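Local coordinates for DNA-entry nuclease (Competence-specific nuclease) (Streptococcus agalactiae ILRI112, PDB 4QGO), which probably cleaves DNA and RNA without sequence specificity as a streptococcal nuclease of the His-Me finger (beta-beta-alpha metal) superfamily, at residues N154-E157 against S158-R161; Q138-H141 against S142-N146. The protein carries 1 engineered substitution. All coordinates share one frame; numbering follows the deposited sequence.

Interaction 1. Residues N154-E157 against S158-R161; sequences NYYE and SLVR
The carbonyl oxygen of Asn-154 is gripped twice. It takes the helical bond from the backbone, with Ser-158 N lying 2.8 Å from Asn-154 O, and water 1 also donates to Asn-154 O, again at 2.8 Å. That water accepts in turn from Arg-161 NH1 at 3.0 Å, approaching the guanidinium at its edge and in its plane. Arg-161 sets out trans to its own amide nitrogen and turns at chi3 (66°), which brings the guanidinium back over the preceding turn. There Arg-161 NH2 gives a second bond to Ser-158 OG, 2.9 Å long but rather bent (N-H...O 136°), with the hydroxyl oxygen lying out of the guanidinium plane; the same hydroxyl also meets the side-chain amide of Asn-146. Water and serine together restrain the rotation of the arginine head. One turn on, the backbone bond from Arg-161 N to Glu-157 O is equally short at 2.8 Å and straighter (164°). The carboxylate of Glu-157 does not reach the guanidinium, and its OE2 is held instead by Gln-153 NE2.

On another side of the helix, Leu-159 does the packing. Its CD1 methyl lodges against both tyrosines, 3.7 Å from Tyr-155 CE2 and 4.0 Å from Tyr-156 CD1. Leu-159 runs alongside Tyr-156 in the same direction but slants across Tyr-155. The two rings meet as well: Tyr-155 brings CD2 over one face of the Tyr-156 ring, near its rim.

All of this belongs to helix 153-165, probably the alpha element of the beta-beta-alpha finger, which lies against the large antiparallel sheet. Tyr-156 packs on Val-204 and Ile-206 and meets Phe-202 edge-to-face, Val-160 reaches Val-170 and Tyr-172, and Leu-118 of helix 116-119 borders Val-160 and Arg-161.

Interaction 2. Residues Q138-H141 against S142-N146; sequences QTAH and SNQSN
Thr-139 caps the start of helix 140-144: its OG1 accepts from Ser-142 N at 3.1 Å, the classical N-cap bond, where strand 135-139, paired antiparallel with 108-112, passes into helix. The two strands are probably the beta-beta part of the family's finger, the short helix 140-144 coming between them and the longer helix 153-165 along the chain. The threonine can do this because OG1 sits between the backbone N and the carbonyl carbon (chi1 69°), turned toward the first helical turn. Its carbonyl serves the same turn, with Asn-143 N bonded to Thr-139 O at 2.9 Å. Two more helical bonds follow, Gln-144 N to Ala-140 O and Ser-145 N to His-141 O, before Ser-145 departs from helical backbone angles.

Beside the cap, Gln-138 stretches out so that its CG rests on the Ser-142 hydroxyl and its side chain crosses that of Asn-143 at about a right angle, the amide planes 60° apart. Gln-138 OE1 and Asn-143 OD1 come within 3.1 Å, an approach of two acceptors that gains nothing by itself.

A second shell sets these groups. Thr-139 OG1 also bonds to Thr-209 O, and Gln-153 OE1 takes a bond from Gln-138 NE2. Asp-109 OD2 on the partner strand accepts from Gln-144 NE2 and, weakly, from Asn-143 ND2, while Tyr-104 OH holds His-141 ND1.

Water 2 bridges the end of the strand and the first turn of the helix: it accepts from Gln-138 NE2 at 3.0 Å and is hydrogen-bonded to Ser-142 OG at 2.8 Å.

Coming from the N terminus, the chain runs through strand 135-139 and enters interaction 2, which caps and forms the first turn of helix 140-144. It then leaves by the loop after Ser-145 and enters helix 153-165, whose first turns make up interaction 1. The two contacts are in series, neither nested nor crossed. They nevertheless meet where the loop doubles back: Asn-154 ND2 probably donates to Gln-144 O, 3.0 Å away, and the hydroxyl of Ser-158 lies against the amide of Asn-146. Together they join the two-stranded sheet of 108-112 and 135-139, through the short helix, to the longer helix packed on the large antiparallel sheet.

Interaction 1. Residues N154-E157 against S158-R161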
loop_
_atom_site.group_PDB
_atom_site.type_symbol
_atom_site.label_atom_id
_atom_site.label_comp_id
_atom_site.label_asym_id
_atom_site.label_seq_id
_atom_site.Cartn_x
_atom_site.Cartn_y
_atom_site.Cartn_z
ATOM N N ASN A 154 -7.365 0.996 -1.100
ATOM C CA ASN A 154 -8.618 0.436 -0.588
ATOM C C ASN A 154 -9.259 -0.527 -1.587
ATOM O O ASN A 154 -9.798 -1.553 -1.194
ATOM C CB ASN A 154 -9.624 1.551 -0.251
ATOM C CG ASN A 154 -9.641 1.927 1.232
ATOM O OD1 ASN A 154 -8.934 1.346 2.062
ATOM N ND2 ASN A 154 -10.468 2.913 1.567
ATOM N N TYR A 155 -9.209 -0.193 -2.878
ATOM C CA TYR A 155 -9.793 -1.071 -3.894
ATOM C C TYR A 155 -9.178 -2.475 -3.833
ATOM O O TYR A 155 -9.891 -3.491 -3.857
ATOM C CB TYR A 155 -9.603 -0.494 -5.307
ATOM C CG TYR A 155 -10.128 -1.423 -6.375
ATOM C CD1 TYR A 155 -11.484 -1.474 -6.665
ATOM C CD2 TYR A 155 -9.270 -2.262 -7.076
ATOM C CE1 TYR A 155 -11.974 -2.351 -7.615
ATOM C CE2 TYR A 155 -9.760 -3.142 -8.039
ATOM C CZ TYR A 155 -11.107 -3.165 -8.300
ATOM O OH TYR A 155 -11.599 -4.037 -9.249
ATOM N N TYR A 156 -7.851 -2.528 -3.793
ATOM C CA TYR A 156 -7.149 -3.800 -3.746
ATOM C C TYR A 156 -7.359 -4.539 -2.442
ATOM O O TYR A 156 -7.509 -5.767 -2.429
ATOM C CB TYR A 156 -5.675 -3.605 -4.100
ATOM C CG TYR A 156 -5.559 -3.354 -5.578
ATOM C CD1 TYR A 156 -5.474 -4.419 -6.477
ATOM C CD2 TYR A 156 -5.612 -2.066 -6.090
ATOM C CE1 TYR A 156 -5.415 -4.197 -7.841
ATOM C CE2 TYR A 156 -5.552 -1.834 -7.452
ATOM C CZ TYR A 156 -5.446 -2.903 -8.317
ATOM O OH TYR A 156 -5.394 -2.693 -9.677
ATOM N N GLU A 157 -7.409 -3.790 -1.350
ATOM C CA GLU A 157 -7.753 -4.387 -0.061
ATOM C C GLU A 157 -9.148 -5.004 -0.089
ATOM O O GLU A 157 -9.356 -6.082 0.471
ATOM C CB GLU A 157 -7.599 -3.372 1.075
ATOM C CG GLU A 157 -6.118 -3.064 1.353
ATOM C CD GLU A 157 -5.916 -1.850 2.214
ATOM O OE1 GLU A 157 -6.783 -0.961 2.182
ATOM O OE2 GLU A 157 -4.886 -1.771 2.924
ATOM N N SER A 158 -10.086 -4.343 -0.763
ATOM C CA SER A 158 -11.418 -4.903 -0.924
ATOM C C SER A 158 -11.403 -6.211 -1.702
ATOM O O SER A 158 -12.148 -7.133 -1.358
ATOM C CB SER A 158 -12.350 -3.908 -1.606
ATOM O OG SER A 158 -12.571 -2.788 -0.767
ATOM N N LEU A 159 -10.572 -6.314 -2.738
ATOM C CA LEU A 159 -10.471 -7.578 -3.460
ATOM C C LEU A 159 -9.993 -8.692 -2.538
ATOM O O LEU A 159 -10.497 -9.821 -2.586
ATOM C CB LEU A 159 -9.507 -7.469 -4.651
ATOM C CG LEU A 159 -9.917 -6.524 -5.776
ATOM C CD1 LEU A 159 -8.830 -6.509 -6.853
ATOM C CD2 LEU A 159 -11.262 -6.924 -6.369
ATOM N N VAL A 160 -9.006 -8.380 -1.703
ATOM C CA VAL A 160 -8.428 -9.379 -0.813
ATOM C C VAL A 160 -9.429 -9.758 0.276
ATOM O O VAL A 160 -9.624 -10.937 0.575
ATOM C CB VAL A 160 -7.137 -8.869 -0.164
ATOM C CG1 VAL A 160 -6.614 -9.873 0.842
ATOM C CG2 VAL A 160 -6.085 -8.623 -1.235
ATOM N N ARG A 161 -10.079 -8.751 0.837
ATOM C CA ARG A 161 -11.083 -8.967 1.873
ATOM C C ARG A 161 -12.211 -9.846 1.358
ATOM O O ARG A 161 -12.630 -10.792 2.036
ATOM C CB ARG A 161 -11.626 -7.611 2.309
ATOM C CG ARG A 161 -12.536 -7.647 3.493
ATOM C CD ARG A 161 -12.911 -6.242 3.935
ATOM N NE ARG A 161 -13.720 -5.564 2.925
ATOM C CZ ARG A 161 -13.325 -4.498 2.243
ATOM N NH1 ARG A 161 -12.117 -3.979 2.463
ATOM N NH2 ARG A 161 -14.140 -3.953 1.344
HETATM O O HOH W 1 -11.084 -1.402 1.344
#

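Interaction 2. Residues Q138-H141 against S142-N146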
loop_
_atom_site.group_PDB
_atom_site.type_symbol
_atom_site.label_atom_id
_atom_site.label_comp_id
_atom_site.label_asym_id
_atom_site.label_seq_id
_atom_site.Cartn_x
_atom_site.Cartn_y
_atom_site.Cartn_z
ATOM N N GLN A 138 0.440 8.520 3.685
ATOM C CA GLN A 138 -0.149 8.136 2.411
ATOM C C GLN A 138 -1.173 9.173 1.979
ATOM O O GLN A 138 -1.966 9.669 2.803
ATOM C CB GLN A 138 -0.809 6.757 2.514
ATOM C CG GLN A 138 -1.221 6.189 1.151
ATOM C CD GLN A 138 -1.689 4.754 1.246
ATOM O OE1 GLN A 138 -2.265 4.346 2.260
ATOM N NE2 GLN A 138 -1.445 3.975 0.196
ATOM N N THR A 139 -1.171 9.508 0.696
ATOM C CA THR A 139 -2.152 10.492 0.240
ATOM C C THR A 139 -3.579 9.994 0.520
ATOM O O THR A 139 -3.854 8.785 0.480
ATOM C CB THR A 139 -2.001 10.862 -1.244
ATOM O OG1 THR A 139 -2.371 9.736 -2.061
ATOM C CG2 THR A 139 -0.570 11.297 -1.540
ATOM N N ALA A 140 -4.481 10.927 0.820
ATOM C CA ALA A 140 -5.867 10.563 1.056
ATOM C C ALA A 140 -6.439 9.825 -0.145
ATOM O O ALA A 140 -7.137 8.828 0.022
ATOM C CB ALA A 140 -6.702 11.801 1.366
ATOM N N HIS A 141 -6.140 10.308 -1.354
ATOM C CA HIS A 141 -6.631 9.644 -2.549
ATOM C C HIS A 141 -6.151 8.203 -2.661
ATOM O O HIS A 141 -6.943 7.293 -2.908
ATOM C CB HIS A 141 -6.197 10.374 -3.807
ATOM C CG HIS A 141 -6.458 9.585 -5.043
ATOM N ND1 HIS A 141 -7.723 9.416 -5.563
ATOM C CD2 HIS A 141 -5.627 8.858 -5.824
ATOM C CE1 HIS A 141 -7.652 8.648 -6.638
ATOM N NE2 HIS A 141 -6.390 8.301 -6.822
ATOM N N SER A 142 -4.847 7.999 -2.510
ATOM C CA SER A 142 -4.313 6.663 -2.739
ATOM C C SER A 142 -4.649 5.692 -1.602
ATOM O O SER A 142 -4.731 4.485 -1.821
ATOM C CB SER A 142 -2.815 6.701 -3.069
ATOM O OG SER A 142 -2.017 6.985 -1.925
ATOM N N ASN A 143 -4.879 6.214 -0.400
ATOM C CA ASN A 143 -5.369 5.403 0.699
ATOM C C ASN A 143 -6.832 5.001 0.514
ATOM O O ASN A 143 -7.184 3.825 0.615
ATOM C CB ASN A 143 -5.202 6.169 2.021
ATOM C CG ASN A 143 -5.668 5.367 3.216
ATOM O OD1 ASN A 143 -4.980 4.448 3.657
ATOM N ND2 ASN A 143 -6.817 5.722 3.767
ATOM N N GLN A 144 -7.672 5.978 0.185
ATOM C CA GLN A 144 -9.125 5.822 0.317
ATOM C C GLN A 144 -9.865 5.287 -0.897
ATOM O O GLN A 144 -10.941 4.687 -0.757
ATOM C CB GLN A 144 -9.746 7.163 0.707
ATOM C CG GLN A 144 -9.326 7.634 2.070
ATOM C CD GLN A 144 -9.845 9.021 2.408
ATOM O OE1 GLN A 144 -10.923 9.426 1.953
ATOM N NE2 GLN A 144 -9.089 9.749 3.219
ATOM N N SER A 145 -9.334 5.506 -2.089
ATOM C CA SER A 145 -10.156 5.214 -3.253
ATOM C C SER A 145 -10.448 3.731 -3.368
ATOM O O SER A 145 -9.529 2.895 -3.438
ATOM C CB SER A 145 -9.537 5.687 -4.549
ATOM O OG SER A 145 -10.437 5.354 -5.595
ATOM N N ASN A 146 -11.743 3.431 -3.374
ATOM C CA ASN A 146 -12.240 2.065 -3.459
ATOM C C ASN A 146 -12.933 1.770 -4.791
ATOM O O ASN A 146 -13.629 0.763 -4.927
ATOM C CB ASN A 146 -13.201 1.807 -2.299
ATOM C CG ASN A 146 -13.435 0.339 -2.035
ATOM O OD1 ASN A 146 -12.507 -0.474 -2.054
ATOM N ND2 ASN A 146 -14.689 -0.017 -1.785
HETATM O O HOH W 2 0.026 5.051 -2.163
#